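Solute-binding periplasmic protein of iron/siderophore ABC transporter (Yersinia pestis, PDB 6B2Y) probably binds chelated iron in the periplasm and hands it to an ABC transporter for uptake into the cell. Local coordinates at residues Tyr96-Ala101 and Leu372-Ser377; Asp92-Ala97 and Ala295-Glu300; Ala68-Glu73 and Ser336-Leu341; Glu62-Tyr67 and Gln85-Lys90. All blocks are in the same frame, centred on the assembly; numbering follows the deposited sequence.

Interaction 1 of 4, residues Tyr96-Ala101 and Leu372-Ser377. With NA (sodium ion), chain C.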
loop_
_atom_site.group_PDB
_atom_site.type_symbol
_atom_site.label_atom_id
_atom_site.label_comp_id
_atom_site.label_asym_id
_atom_site.label_seq_id
_atom_site.Cartn_x
_atom_site.Cartn_y
_atom_site.Cartn_z
ATOM N N TYR A 96 11.985 -7.090 -0.051
ATOM C CA TYR A 96 13.338 -6.925 0.472
ATOM C C TYR A 96 14.310 -7.873 -0.232
ATOM O O TYR A 96 15.428 -7.477 -0.592
ATOM C CB TYR A 96 13.333 -7.163 1.981
ATOM C CG TYR A 96 14.662 -6.917 2.674
ATOM C CD1 TYR A 96 15.672 -7.885 2.644
ATOM C CD2 TYR A 96 14.901 -5.740 3.373
ATOM C CE1 TYR A 96 16.869 -7.680 3.276
ATOM C CE2 TYR A 96 16.113 -5.523 4.015
ATOM C CZ TYR A 96 17.099 -6.507 3.950
ATOM O OH TYR A 96 18.315 -6.329 4.571
ATOM N N ALA A 97 13.877 -9.117 -0.468
ATOM C CA ALA A 97 14.724 -10.118 -1.122
ATOM C C ALA A 97 15.111 -9.691 -2.534
ATOM O O ALA A 97 16.265 -9.864 -2.952
ATOM C CB ALA A 97 14.001 -11.464 -1.152
ATOM N N ILE A 98 14.156 -9.140 -3.288
ATOM C CA ILE A 98 14.433 -8.756 -4.665
ATOM C C ILE A 98 15.439 -7.617 -4.702
ATOM O O ILE A 98 16.335 -7.595 -5.555
ATOM C CB ILE A 98 13.128 -8.383 -5.390
ATOM C CG1 ILE A 98 12.181 -9.583 -5.413
ATOM C CG2 ILE A 98 13.431 -7.858 -6.804
ATOM C CD1 ILE A 98 12.624 -10.707 -6.338
ATOM N N TYR A 99 15.308 -6.654 -3.780
ATOM C CA TYR A 99 16.280 -5.568 -3.678
ATOM C C TYR A 99 17.643 -6.077 -3.214
ATOM O O TYR A 99 18.682 -5.626 -3.708
ATOM C CB TYR A 99 15.765 -4.489 -2.730
ATOM C CG TYR A 99 14.851 -3.506 -3.436
ATOM C CD1 TYR A 99 13.491 -3.754 -3.564
ATOM C CD2 TYR A 99 15.365 -2.360 -4.012
ATOM C CE1 TYR A 99 12.661 -2.848 -4.227
ATOM C CE2 TYR A 99 14.552 -1.455 -4.678
ATOM C CZ TYR A 99 13.204 -1.704 -4.780
ATOM O OH TYR A 99 12.404 -0.798 -5.456
ATOM N N LYS A 100 17.655 -7.002 -2.255
ATOM C CA LYS A 100 18.923 -7.530 -1.748
ATOM C C LYS A 100 19.725 -8.200 -2.858
ATOM O O LYS A 100 20.955 -8.063 -2.918
ATOM C CB LYS A 100 18.651 -8.518 -0.612
ATOM C CG LYS A 100 19.908 -9.143 -0.005
ATOM C CD LYS A 100 19.567 -9.975 1.224
ATOM C CE LYS A 100 20.839 -10.486 1.902
ATOM N NZ LYS A 100 20.546 -11.529 2.923
ATOM N N ALA A 101 19.039 -8.914 -3.753
ATOM C CA ALA A 101 19.719 -9.609 -4.843
ATOM C C ALA A 101 20.490 -8.635 -5.720
ATOM O O ALA A 101 21.615 -8.920 -6.143
ATOM C CB ALA A 101 18.703 -10.391 -5.667
ATOM N N LEU A 372 11.701 2.596 -11.283
ATOM C CA LEU A 372 12.374 1.728 -10.327
ATOM C C LEU A 372 13.645 1.118 -10.922
ATOM O O LEU A 372 13.905 1.195 -12.128
ATOM C CB LEU A 372 11.417 0.631 -9.850
ATOM C CG LEU A 372 10.144 1.169 -9.178
ATOM C CD1 LEU A 372 9.311 -0.011 -8.724
ATOM C CD2 LEU A 372 10.486 2.082 -8.000
ATOM N N ALA A 373 14.437 0.494 -10.043
ATOM C CA ALA A 373 15.711 -0.121 -10.401
ATOM C C ALA A 373 15.680 -1.645 -10.353
ATOM O O ALA A 373 16.726 -2.280 -10.540
ATOM C CB ALA A 373 16.817 0.395 -9.474
ATOM N N VAL A 374 14.523 -2.244 -10.087
ATOM C CA VAL A 374 14.359 -3.689 -10.072
ATOM C C VAL A 374 13.325 -4.075 -11.118
ATOM O O VAL A 374 12.509 -3.262 -11.560
ATOM C CB VAL A 374 13.949 -4.228 -8.676
ATOM C CG1 VAL A 374 15.065 -4.038 -7.685
ATOM C CG2 VAL A 374 12.692 -3.530 -8.172
ATOM N N GLU A 375 13.368 -5.345 -11.513
ATOM C CA GLU A 375 12.375 -5.875 -12.427
ATOM C C GLU A 375 11.114 -6.274 -11.669
ATOM O O GLU A 375 11.186 -6.757 -10.531
ATOM C CB GLU A 375 12.917 -7.099 -13.167
ATOM C CG GLU A 375 12.792 -7.002 -14.675
ATOM C CD GLU A 375 13.400 -5.725 -15.211
ATOM O OE1 GLU A 375 12.691 -4.966 -15.901
ATOM O OE2 GLU A 375 14.592 -5.473 -14.937
ATOM N N PRO A 376 9.945 -6.099 -12.283
ATOM C CA PRO A 376 8.726 -6.642 -11.684
ATOM C C PRO A 376 8.804 -8.158 -11.604
ATOM O O PRO A 376 9.404 -8.827 -12.451
ATOM C CB PRO A 376 7.615 -6.184 -12.638
ATOM C CG PRO A 376 8.298 -5.814 -13.902
ATOM C CD PRO A 376 9.678 -5.358 -13.526
ATOM N N SER A 377 8.209 -8.703 -10.552
ATOM C CA SER A 377 8.161 -10.143 -10.376
ATOM C C SER A 377 7.010 -10.465 -9.446
ATOM O O SER A 377 6.504 -9.593 -8.740
ATOM C CB SER A 377 9.475 -10.690 -9.813
ATOM O OG SER A 377 9.782 -10.064 -8.581
HETATM NA NA NA C . 9.931 -1.371 -5.035
HETATM O O HOH W 1 13.897 0.763 -7.413
HETATM O O HOH W 2 8.986 -4.005 -5.744
#

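Interaction 2 of 4, residues Asp92-Ala97 and Ala295-Glu300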
loop_
_atom_site.group_PDB
_atom_site.type_symbol
_atom_site.label_atom_id
_atom_site.label_comp_id
_atom_site.label_asym_id
_atom_site.label_seq_id
_atom_site.Cartn_x
_atom_site.Cartn_y
_atom_site.Cartn_z
ATOM N N ASP A 92 7.485 -7.103 4.673
ATOM C CA ASP A 92 7.580 -7.329 3.231
ATOM C C ASP A 92 8.911 -7.991 2.883
ATOM O O ASP A 92 9.685 -7.468 2.077
ATOM C CB ASP A 92 7.414 -6.019 2.458
ATOM C CG ASP A 92 7.130 -6.252 0.986
ATOM O OD1 ASP A 92 7.075 -7.433 0.578
ATOM O OD2 ASP A 92 6.946 -5.260 0.235
ATOM N N PRO A 93 9.187 -9.177 3.444
ATOM C CA PRO A 93 10.453 -9.866 3.122
ATOM C C PRO A 93 10.647 -10.174 1.647
ATOM O O PRO A 93 11.798 -10.251 1.186
ATOM C CB PRO A 93 10.357 -11.163 3.942
ATOM C CG PRO A 93 8.880 -11.362 4.168
ATOM C CD PRO A 93 8.357 -9.970 4.369
ATOM N N GLN A 94 9.566 -10.392 0.893
ATOM C CA GLN A 94 9.726 -10.721 -0.517
ATOM C C GLN A 94 10.314 -9.553 -1.296
ATOM O O GLN A 94 11.268 -9.727 -2.061
ATOM C CB GLN A 94 8.390 -11.148 -1.110
ATOM C CG GLN A 94 7.792 -12.357 -0.429
ATOM C CD GLN A 94 6.440 -12.672 -0.990
ATOM O OE1 GLN A 94 6.285 -12.789 -2.208
ATOM N NE2 GLN A 94 5.446 -12.767 -0.122
ATOM N N THR A 95 9.738 -8.355 -1.147
ATOM C CA THR A 95 10.314 -7.197 -1.824
ATOM C C THR A 95 11.740 -6.951 -1.356
ATOM O O THR A 95 12.619 -6.649 -2.167
ATOM C CB THR A 95 9.453 -5.954 -1.588
ATOM O OG1 THR A 95 8.123 -6.221 -2.029
ATOM C CG2 THR A 95 10.004 -4.762 -2.358
ATOM N N TYR A 96 11.985 -7.090 -0.051
ATOM C CA TYR A 96 13.338 -6.925 0.472
ATOM C C TYR A 96 14.310 -7.873 -0.232
ATOM O O TYR A 96 15.428 -7.477 -0.592
ATOM C CB TYR A 96 13.333 -7.163 1.981
ATOM C CG TYR A 96 14.662 -6.917 2.674
ATOM C CD1 TYR A 96 15.672 -7.885 2.644
ATOM C CD2 TYR A 96 14.901 -5.740 3.373
ATOM C CE1 TYR A 96 16.869 -7.680 3.276
ATOM C CE2 TYR A 96 16.113 -5.523 4.015
ATOM C CZ TYR A 96 17.099 -6.507 3.950
ATOM O OH TYR A 96 18.315 -6.329 4.571
ATOM N N ALA A 97 13.877 -9.117 -0.468
ATOM C CA ALA A 97 14.724 -10.118 -1.122
ATOM C C ALA A 97 15.111 -9.691 -2.534
ATOM O O ALA A 97 16.265 -9.864 -2.952
ATOM C CB ALA A 97 14.001 -11.464 -1.152
ATOM N N ALA A 295 6.322 -10.356 -4.211
ATOM C CA ALA A 295 7.307 -10.339 -5.292
ATOM C C ALA A 295 7.864 -11.719 -5.603
ATOM O O ALA A 295 8.500 -11.885 -6.651
ATOM C CB ALA A 295 8.453 -9.383 -4.954
ATOM N N GLN A 296 7.643 -12.700 -4.729
ATOM C CA GLN A 296 8.160 -14.048 -4.932
ATOM C C GLN A 296 7.044 -15.075 -5.034
ATOM O O GLN A 296 7.309 -16.286 -4.984
ATOM C CB GLN A 296 9.124 -14.421 -3.801
ATOM C CG GLN A 296 10.356 -13.506 -3.707
ATOM C CD GLN A 296 11.255 -13.853 -2.533
ATOM O OE1 GLN A 296 10.797 -13.993 -1.398
ATOM N NE2 GLN A 296 12.546 -14.017 -2.810
ATOM N N VAL A 297 5.801 -14.634 -5.187
ATOM C CA VAL A 297 4.654 -15.527 -5.245
ATOM C C VAL A 297 4.285 -15.767 -6.702
ATOM O O VAL A 297 4.221 -14.824 -7.501
ATOM C CB VAL A 297 3.465 -14.944 -4.460
ATOM C CG1 VAL A 297 2.227 -15.792 -4.671
ATOM C CG2 VAL A 297 3.826 -14.877 -2.986
ATOM N N THR A 298 4.058 -17.043 -7.054
ATOM C CA THR A 298 3.617 -17.434 -8.384
ATOM C C THR A 298 2.099 -17.423 -8.459
ATOM O O THR A 298 1.422 -17.535 -7.433
ATOM C CB THR A 298 4.130 -18.839 -8.718
ATOM O OG1 THR A 298 3.454 -19.804 -7.896
ATOM C CG2 THR A 298 5.614 -18.933 -8.465
ATOM N N PRO A 299 1.533 -17.311 -9.670
ATOM C CA PRO A 299 0.071 -17.421 -9.801
ATOM C C PRO A 299 -0.502 -18.634 -9.094
ATOM O O PRO A 299 -1.495 -18.504 -8.372
ATOM C CB PRO A 299 -0.133 -17.484 -11.319
ATOM C CG PRO A 299 1.004 -16.674 -11.868
ATOM C CD PRO A 299 2.177 -16.960 -10.951
ATOM N N GLU A 300 0.126 -19.807 -9.237
ATOM C CA GLU A 300 -0.434 -21.017 -8.647
ATOM C C GLU A 300 -0.478 -20.934 -7.124
ATOM O O GLU A 300 -1.476 -21.316 -6.508
ATOM C CB GLU A 300 0.365 -22.246 -9.094
ATOM C CG GLU A 300 0.014 -23.516 -8.336
ATOM C CD GLU A 300 1.047 -23.888 -7.267
ATOM O OE1 GLU A 300 0.687 -23.903 -6.066
ATOM O OE2 GLU A 300 2.215 -24.171 -7.626
HETATM O O HOH W 3 6.288 -8.498 -1.781
#

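Interaction 3 of 4, residues Ala68-Glu73 and Ser336-Leu341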
loop_
_atom_site.group_PDB
_atom_site.type_symbol
_atom_site.label_atom_id
_atom_site.label_comp_id
_atom_site.label_asym_id
_atom_site.label_seq_id
_atom_site.Cartn_x
_atom_site.Cartn_y
_atom_site.Cartn_z
ATOM N N ALA A 68 7.299 4.758 -1.445
ATOM C CA ALA A 68 7.138 6.110 -1.972
ATOM C C ALA A 68 8.480 6.713 -2.349
ATOM O O ALA A 68 8.615 7.332 -3.412
ATOM C CB ALA A 68 6.412 6.989 -0.950
ATOM N N VAL A 69 9.495 6.502 -1.512
ATOM C CA VAL A 69 10.809 7.075 -1.778
ATOM C C VAL A 69 11.440 6.428 -3.004
ATOM O O VAL A 69 12.112 7.112 -3.790
ATOM C CB VAL A 69 11.687 6.945 -0.518
ATOM C CG1 VAL A 69 13.166 7.258 -0.820
ATOM C CG2 VAL A 69 11.164 7.859 0.560
ATOM N N SER A 70 11.190 5.132 -3.224
ATOM C CA SER A 70 11.752 4.441 -4.387
ATOM C C SER A 70 11.351 5.100 -5.707
ATOM O O SER A 70 12.119 5.041 -6.681
ATOM C CB SER A 70 11.326 2.973 -4.388
ATOM O OG SER A 70 9.968 2.814 -4.795
ATOM N N LEU A 71 10.163 5.725 -5.769
ATOM C CA LEU A 71 9.719 6.359 -7.008
ATOM C C LEU A 71 10.525 7.599 -7.366
ATOM O O LEU A 71 10.424 8.075 -8.503
ATOM C CB LEU A 71 8.235 6.737 -6.906
ATOM C CG LEU A 71 7.288 5.547 -6.714
ATOM C CD1 LEU A 71 5.895 6.036 -6.323
ATOM C CD2 LEU A 71 7.218 4.669 -7.963
ATOM N N LEU A 72 11.320 8.132 -6.437
ATOM C CA LEU A 72 12.061 9.366 -6.655
ATOM C C LEU A 72 13.545 9.138 -6.877
ATOM O O LEU A 72 14.234 10.058 -7.338
ATOM C CB LEU A 72 11.894 10.315 -5.458
ATOM C CG LEU A 72 10.448 10.629 -5.083
ATOM C CD1 LEU A 72 10.341 11.528 -3.843
ATOM C CD2 LEU A 72 9.710 11.232 -6.277
ATOM N N GLU A 73 14.043 7.942 -6.568
ATOM C CA GLU A 73 15.473 7.685 -6.444
ATOM C C GLU A 73 16.091 7.046 -7.679
ATOM O O GLU A 73 17.308 6.822 -7.691
ATOM C CB GLU A 73 15.722 6.795 -5.227
ATOM C CG GLU A 73 15.382 7.498 -3.926
ATOM C CD GLU A 73 16.194 8.759 -3.721
ATOM O OE1 GLU A 73 17.211 8.701 -2.981
ATOM O OE2 GLU A 73 15.810 9.813 -4.297
ATOM N N SER A 336 0.559 2.707 0.058
ATOM C CA SER A 336 1.637 2.834 -0.928
ATOM C C SER A 336 1.154 3.626 -2.125
ATOM O O SER A 336 0.053 3.354 -2.609
ATOM C CB SER A 336 2.119 1.463 -1.412
ATOM O OG SER A 336 2.875 1.613 -2.615
ATOM N N PRO A 337 1.954 4.547 -2.665
ATOM C CA PRO A 337 1.538 5.247 -3.892
ATOM C C PRO A 337 1.481 4.345 -5.122
ATOM O O PRO A 337 1.000 4.798 -6.179
ATOM C CB PRO A 337 2.592 6.344 -4.054
ATOM C CG PRO A 337 3.812 5.791 -3.308
ATOM C CD PRO A 337 3.254 5.025 -2.156
ATOM N N TYR A 338 1.909 3.088 -5.016
ATOM C CA TYR A 338 1.669 2.144 -6.101
ATOM C C TYR A 338 0.206 1.745 -6.193
ATOM O O TYR A 338 -0.155 0.953 -7.068
ATOM C CB TYR A 338 2.476 0.850 -5.917
ATOM C CG TYR A 338 3.986 0.880 -6.013
ATOM C CD1 TYR A 338 4.679 -0.283 -6.342
ATOM C CD2 TYR A 338 4.731 2.020 -5.722
ATOM C CE1 TYR A 338 6.056 -0.298 -6.409
ATOM C CE2 TYR A 338 6.113 2.015 -5.783
ATOM C CZ TYR A 338 6.770 0.846 -6.116
ATOM O OH TYR A 338 8.147 0.823 -6.171
ATOM N N ASN A 339 -0.646 2.264 -5.300
ATOM C CA ASN A 339 -2.016 1.779 -5.158
ATOM C C ASN A 339 -2.857 1.929 -6.419
ATOM O O ASN A 339 -3.952 1.357 -6.471
ATOM C CB ASN A 339 -2.700 2.463 -3.958
ATOM C CG ASN A 339 -2.864 3.980 -4.133
ATOM O OD1 ASN A 339 -3.221 4.454 -5.206
ATOM N ND2 ASN A 339 -2.631 4.736 -3.057
ATOM N N VAL A 340 -2.396 2.688 -7.423
ATOM C CA VAL A 340 -3.143 2.749 -8.681
ATOM C C VAL A 340 -3.306 1.348 -9.265
ATOM O O VAL A 340 -4.286 1.067 -9.972
ATOM C CB VAL A 340 -2.472 3.724 -9.674
ATOM C CG1 VAL A 340 -1.018 3.361 -9.939
ATOM C CG2 VAL A 340 -3.268 3.817 -11.007
ATOM N N LEU A 341 -2.370 0.437 -8.973
ATOM C CA LEU A 341 -2.530 -0.925 -9.471
ATOM C C LEU A 341 -3.709 -1.627 -8.821
ATOM O O LEU A 341 -4.364 -2.463 -9.458
ATOM C CB LEU A 341 -1.247 -1.724 -9.246
ATOM C CG LEU A 341 -0.042 -1.121 -9.964
ATOM C CD1 LEU A 341 1.259 -1.735 -9.451
ATOM C CD2 LEU A 341 -0.167 -1.298 -11.457
#

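Interaction 4 of 4, residues Glu62-Tyr67 and Gln85-Lys90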
loop_
_atom_site.group_PDB
_atom_site.type_symbol
_atom_site.label_atom_id
_atom_site.label_comp_id
_atom_site.label_asym_id
_atom_site.label_seq_id
_atom_site.Cartn_x
_atom_site.Cartn_y
_atom_site.Cartn_z
ATOM N N GLU A 62 8.557 4.859 9.151
ATOM C CA GLU A 62 7.809 3.638 8.857
ATOM C C GLU A 62 8.467 2.985 7.648
ATOM O O GLU A 62 8.643 3.631 6.611
ATOM C CB GLU A 62 6.330 3.953 8.593
ATOM C CG GLU A 62 5.741 4.888 9.646
ATOM C CD GLU A 62 4.313 5.324 9.370
ATOM O OE1 GLU A 62 3.679 4.796 8.427
ATOM O OE2 GLU A 62 3.817 6.182 10.132
ATOM N N GLY A 63 8.857 1.715 7.788
ATOM C CA GLY A 63 9.736 1.110 6.795
ATOM C C GLY A 63 9.135 1.087 5.402
ATOM O O GLY A 63 9.839 1.273 4.403
ATOM N N ARG A 64 7.831 0.875 5.315
ATOM C CA ARG A 64 7.201 0.741 4.012
ATOM C C ARG A 64 7.023 2.082 3.301
ATOM O O ARG A 64 6.586 2.099 2.150
ATOM C CB ARG A 64 5.882 -0.014 4.169
ATOM C CG ARG A 64 6.136 -1.530 4.399
ATOM C CD ARG A 64 4.896 -2.262 4.856
ATOM N NE ARG A 64 4.532 -1.906 6.223
ATOM C CZ ARG A 64 3.424 -2.320 6.833
ATOM N NH1 ARG A 64 2.563 -3.104 6.196
ATOM N NH2 ARG A 64 3.175 -1.949 8.081
ATOM N N LEU A 65 7.417 3.197 3.922
ATOM C CA LEU A 65 7.539 4.441 3.162
ATOM C C LEU A 65 8.629 4.349 2.108
ATOM O O LEU A 65 8.724 5.225 1.242
ATOM C CB LEU A 65 7.794 5.618 4.114
ATOM C CG LEU A 65 6.521 5.983 4.885
ATOM C CD1 LEU A 65 6.770 7.025 5.975
ATOM C CD2 LEU A 65 5.415 6.444 3.912
ATOM N N PHE A 66 9.445 3.294 2.144
ATOM C CA PHE A 66 10.393 3.058 1.072
ATOM C C PHE A 66 9.707 2.974 -0.285
ATOM O O PHE A 66 10.282 3.404 -1.291
ATOM C CB PHE A 66 11.178 1.777 1.351
ATOM C CG PHE A 66 12.046 1.344 0.203
ATOM C CD1 PHE A 66 13.130 2.111 -0.187
ATOM C CD2 PHE A 66 11.768 0.176 -0.493
ATOM C CE1 PHE A 66 13.926 1.721 -1.249
ATOM C CE2 PHE A 66 12.563 -0.214 -1.556
ATOM C CZ PHE A 66 13.641 0.568 -1.931
ATOM N N TYR A 67 8.481 2.440 -0.346
ATOM C CA TYR A 67 7.798 2.382 -1.639
ATOM C C TYR A 67 7.705 3.774 -2.247
ATOM O O TYR A 67 8.002 3.968 -3.429
ATOM C CB TYR A 67 6.395 1.791 -1.509
ATOM C CG TYR A 67 6.299 0.437 -0.860
ATOM C CD1 TYR A 67 7.155 -0.616 -1.208
ATOM C CD2 TYR A 67 5.313 0.193 0.094
ATOM C CE1 TYR A 67 7.031 -1.863 -0.595
ATOM C CE2 TYR A 67 5.193 -1.039 0.710
ATOM C CZ TYR A 67 6.056 -2.061 0.357
ATOM O OH TYR A 67 5.902 -3.272 0.980
ATOM N N GLN A 85 12.640 1.999 9.899
ATOM C CA GLN A 85 11.811 1.178 10.763
ATOM C C GLN A 85 11.634 -0.215 10.154
ATOM O O GLN A 85 11.726 -0.404 8.941
ATOM C CB GLN A 85 10.469 1.881 10.967
ATOM C CG GLN A 85 9.578 1.304 12.036
ATOM C CD GLN A 85 8.644 0.277 11.459
ATOM O OE1 GLN A 85 8.499 0.176 10.230
ATOM N NE2 GLN A 85 8.029 -0.519 12.328
ATOM N N GLY A 86 11.376 -1.202 11.015
ATOM C CA GLY A 86 11.516 -2.599 10.620
ATOM C C GLY A 86 10.430 -3.150 9.715
ATOM O O GLY A 86 10.557 -4.299 9.276
ATOM N N ASP A 87 9.379 -2.380 9.413
ATOM C CA ASP A 87 8.245 -2.950 8.685
ATOM C C ASP A 87 8.613 -3.435 7.286
ATOM O O ASP A 87 7.977 -4.356 6.764
ATOM C CB ASP A 87 7.113 -1.929 8.563
ATOM C CG ASP A 87 6.307 -1.775 9.839
ATOM O OD1 ASP A 87 6.583 -2.484 10.834
ATOM O OD2 ASP A 87 5.395 -0.923 9.843
ATOM N N PHE A 88 9.570 -2.792 6.620
ATOM C CA PHE A 88 9.861 -3.209 5.255
ATOM C C PHE A 88 10.509 -4.592 5.239
ATOM O O PHE A 88 10.053 -5.501 4.534
ATOM C CB PHE A 88 10.760 -2.187 4.559
ATOM C CG PHE A 88 11.148 -2.578 3.155
ATOM C CD1 PHE A 88 10.179 -2.824 2.196
ATOM C CD2 PHE A 88 12.491 -2.676 2.793
ATOM C CE1 PHE A 88 10.524 -3.180 0.903
ATOM C CE2 PHE A 88 12.846 -3.036 1.511
ATOM C CZ PHE A 88 11.868 -3.288 0.561
ATOM N N ARG A 89 11.568 -4.777 6.023
ATOM C CA ARG A 89 12.229 -6.085 6.015
ATOM C C ARG A 89 11.349 -7.167 6.636
ATOM O O ARG A 89 11.308 -8.302 6.145
ATOM C CB ARG A 89 13.563 -6.020 6.751
ATOM C CG ARG A 89 14.369 -7.312 6.602
ATOM C CD ARG A 89 15.607 -7.285 7.465
ATOM N NE ARG A 89 15.335 -7.639 8.853
ATOM C CZ ARG A 89 16.116 -7.302 9.875
ATOM N NH1 ARG A 89 17.213 -6.576 9.667
ATOM N NH2 ARG A 89 15.796 -7.675 11.109
ATOM N N LYS A 90 10.644 -6.834 7.715
ATOM C CA LYS A 90 9.936 -7.845 8.492
ATOM C C LYS A 90 8.560 -8.175 7.921
ATOM O O LYS A 90 8.138 -9.343 7.942
ATOM C CB LYS A 90 9.802 -7.374 9.936
ATOM C CG LYS A 90 9.359 -8.490 10.859
ATOM C CD LYS A 90 8.419 -7.985 11.944
ATOM C CE LYS A 90 7.977 -9.135 12.843
ATOM N NZ LYS A 90 8.766 -9.211 14.100
HETATM O O HOH W 4 5.253 0.822 7.381
#

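Interaction 1 of 4, residues Tyr96-Ala101 and Leu372-Ser377
V374 packs against Y99 and I98, joining a loop to one flank of helix 93-102. Its CB starts the contact, with I98 CG2 4.1 Å from V374 CB. The two methyls then part. CG1 lies anti to the carbonyl carbon (chi1 -67°), which sets it over the middle of the Y99 ring. This is a CH-pi contact: V374 CG1 is 4.0 Å from the ring centroid and 10° off the ring normal. CG2 reaches the far end of the same ring, with V374 CG2 3.9 Å from Y99 CZ.

The phenol end of Y99 is polar and doubly engaged. Y99 OH binds the sodium ion at 2.6 Å, and the ion sits at the ring edge, in the ring plane. The sodium also holds a water. Another water donates to Y99 OH at 2.9 Å and accepts from A373 N at 2.7 Å, so it ties the tyrosine to the loop backbone. At the other end of the loop, S377 OG lies 3.7 Å from I98 CD1, but its hydrogen bond goes to A295 O.

Elsewhere on Y99, F66 meets the ring edge-to-face. The loop 372-377 follows helix 360-371, whose Y368 also touches V374, and leads to strand 381-383 of the mixed sheet. Helix 93-102 belongs with the all-parallel sheet, so the contact bridges the two lobes.

Interaction 2 of 4, residues Asp92-Ala97 and Ala295-Glu300
Q94 and A295 mark the closest approach of the two backbones, with 5.4 Å between their CA atoms, where the first turn of helix 93-102 meets the loop before helix 299-310. This is a contact between the two lobes of a periplasmic binding protein, and D92 is the N-cap of the helix that makes it.

Q94 carries the contact. Its extended chain brings the amide alongside the loop. Q296 N donates to Q94 OE1 at 2.9 Å, in the carbonyl plane and on a lone pair, with an N-H...O angle of 159°. The NE2 end of Q94 bonds to L293 O, so both ends of the amide are held. V297 CG2 also presses on Q94 OE1, 3.3 Å away. A295 CB packs against the backbone of Q94 and T95. The side chain of Q296 comes back across Q94, their amide planes 25° apart, and ends with Q296 NE2 3.4 Å from A97 CB.

D92 caps the helix through a weak bond from T95 N to OD1. T95 OG1 also donates to D92 OD2 at 2.7 Å, from above the carboxylate plane. The cap reaches the loop as well, through one water that donates to D92 OD1 at 2.7 Å and accepts from A295 N at 3.1 Å.

Interaction 3 of 4, residues Ala68-Glu73 and Ser336-Leu341
The Y338 ring meets S70 at its edge, with S70 OG near the ring plane. L71 approaches the same ring obliquely, and L71 CD2 is 3.6 Å from Y338 CE2. The edge contact is polar: Y338 OH donates to S70 OG at 3.0 Å. S70 OG sits between its backbone N and carbonyl carbon (chi1 76°). From there it also bonds to Y67 O, one turn back in helix 66-70. The serine hydroxyl thus links the phenol to the helix backbone. A sodium ion lies about 3 Å from the nearest atom of the Y338 side chain.

P337 adds to the apolar packing. Its CG pushes in between two residues of the other segment, 3.6 Å from A68 CA, while L71 CD1 lies 3.7 Å from P337 CG. The L71 and P337 side chains run past each other in opposite directions. An ST turn shapes this stretch, with Y338 N donating to S336 OG at 3.0 Å.

All the touching residues are buried. P337 O bonds to Y192 OH of the long helix 186-207, which L71 also touches. That helix joins the two sheet-bearing lobes, as is typical of helix-linked metal- and siderophore-binding periplasmic proteins, and the contact packs beside it.

Interaction 4 of 4, residues Glu62-Tyr67 and Gln85-Lys90
F88, G63 and D87 lose the most surface in this contact. The F88 ring takes F66 CD2 on one face, 3.6 Å above the plane and offset toward the rim. The two rings meet obliquely, their planes at 49°. Y67 CE1 touches the same ring, 4.0 Å from F88 CE1. F88 CG is anti to the backbone N (chi1 178°), which carries the ring toward both aromatics.

G63 brings the two backbones close, with G63 CA 3.3 Å from Q85 O. Its N donates to Q85 OE1 at 2.9 Å, on a lone pair in the carbonyl plane. The same oxygen accepts from D87 N at 2.8 Å, above that plane, a capping bond at the turn that leads into helix 87-91.

D87 forms a salt bridge, with R64 NH2 3.0 Å from D87 OD2. The arginine meets the carboxylate from 64° above its plane. A water joins D87 OD2 to R64 NE, and Q85 NE2 holds D87 OD1. R64 NH1 bonds to N332.

Strands 58-60 and 81-85 are parallel neighbours in the five-stranded parallel sheet. The contact joins the two chain segments that leave them, leading into helices 66-70 and 87-91.

How the interactions relate
Interaction 3 is fully buried and lies nearest the chain centre. Interaction 2 is also buried, while interactions 1 and 4 are only partly buried. Interactions 1 and 2 share helix 93-102 and tie its side to the other lobe, one by apolar packing with a sodium ion and waters, the other by a glutamine amide. I98 packs on A295 between them. Interactions 3 and 4 share helix 66-70. Interaction 4 works within one lobe and has the only salt bridge of the four. Interaction 3 is mainly apolar, with one hydroxyl bond. T95 packs on F88 between interactions 2 and 4.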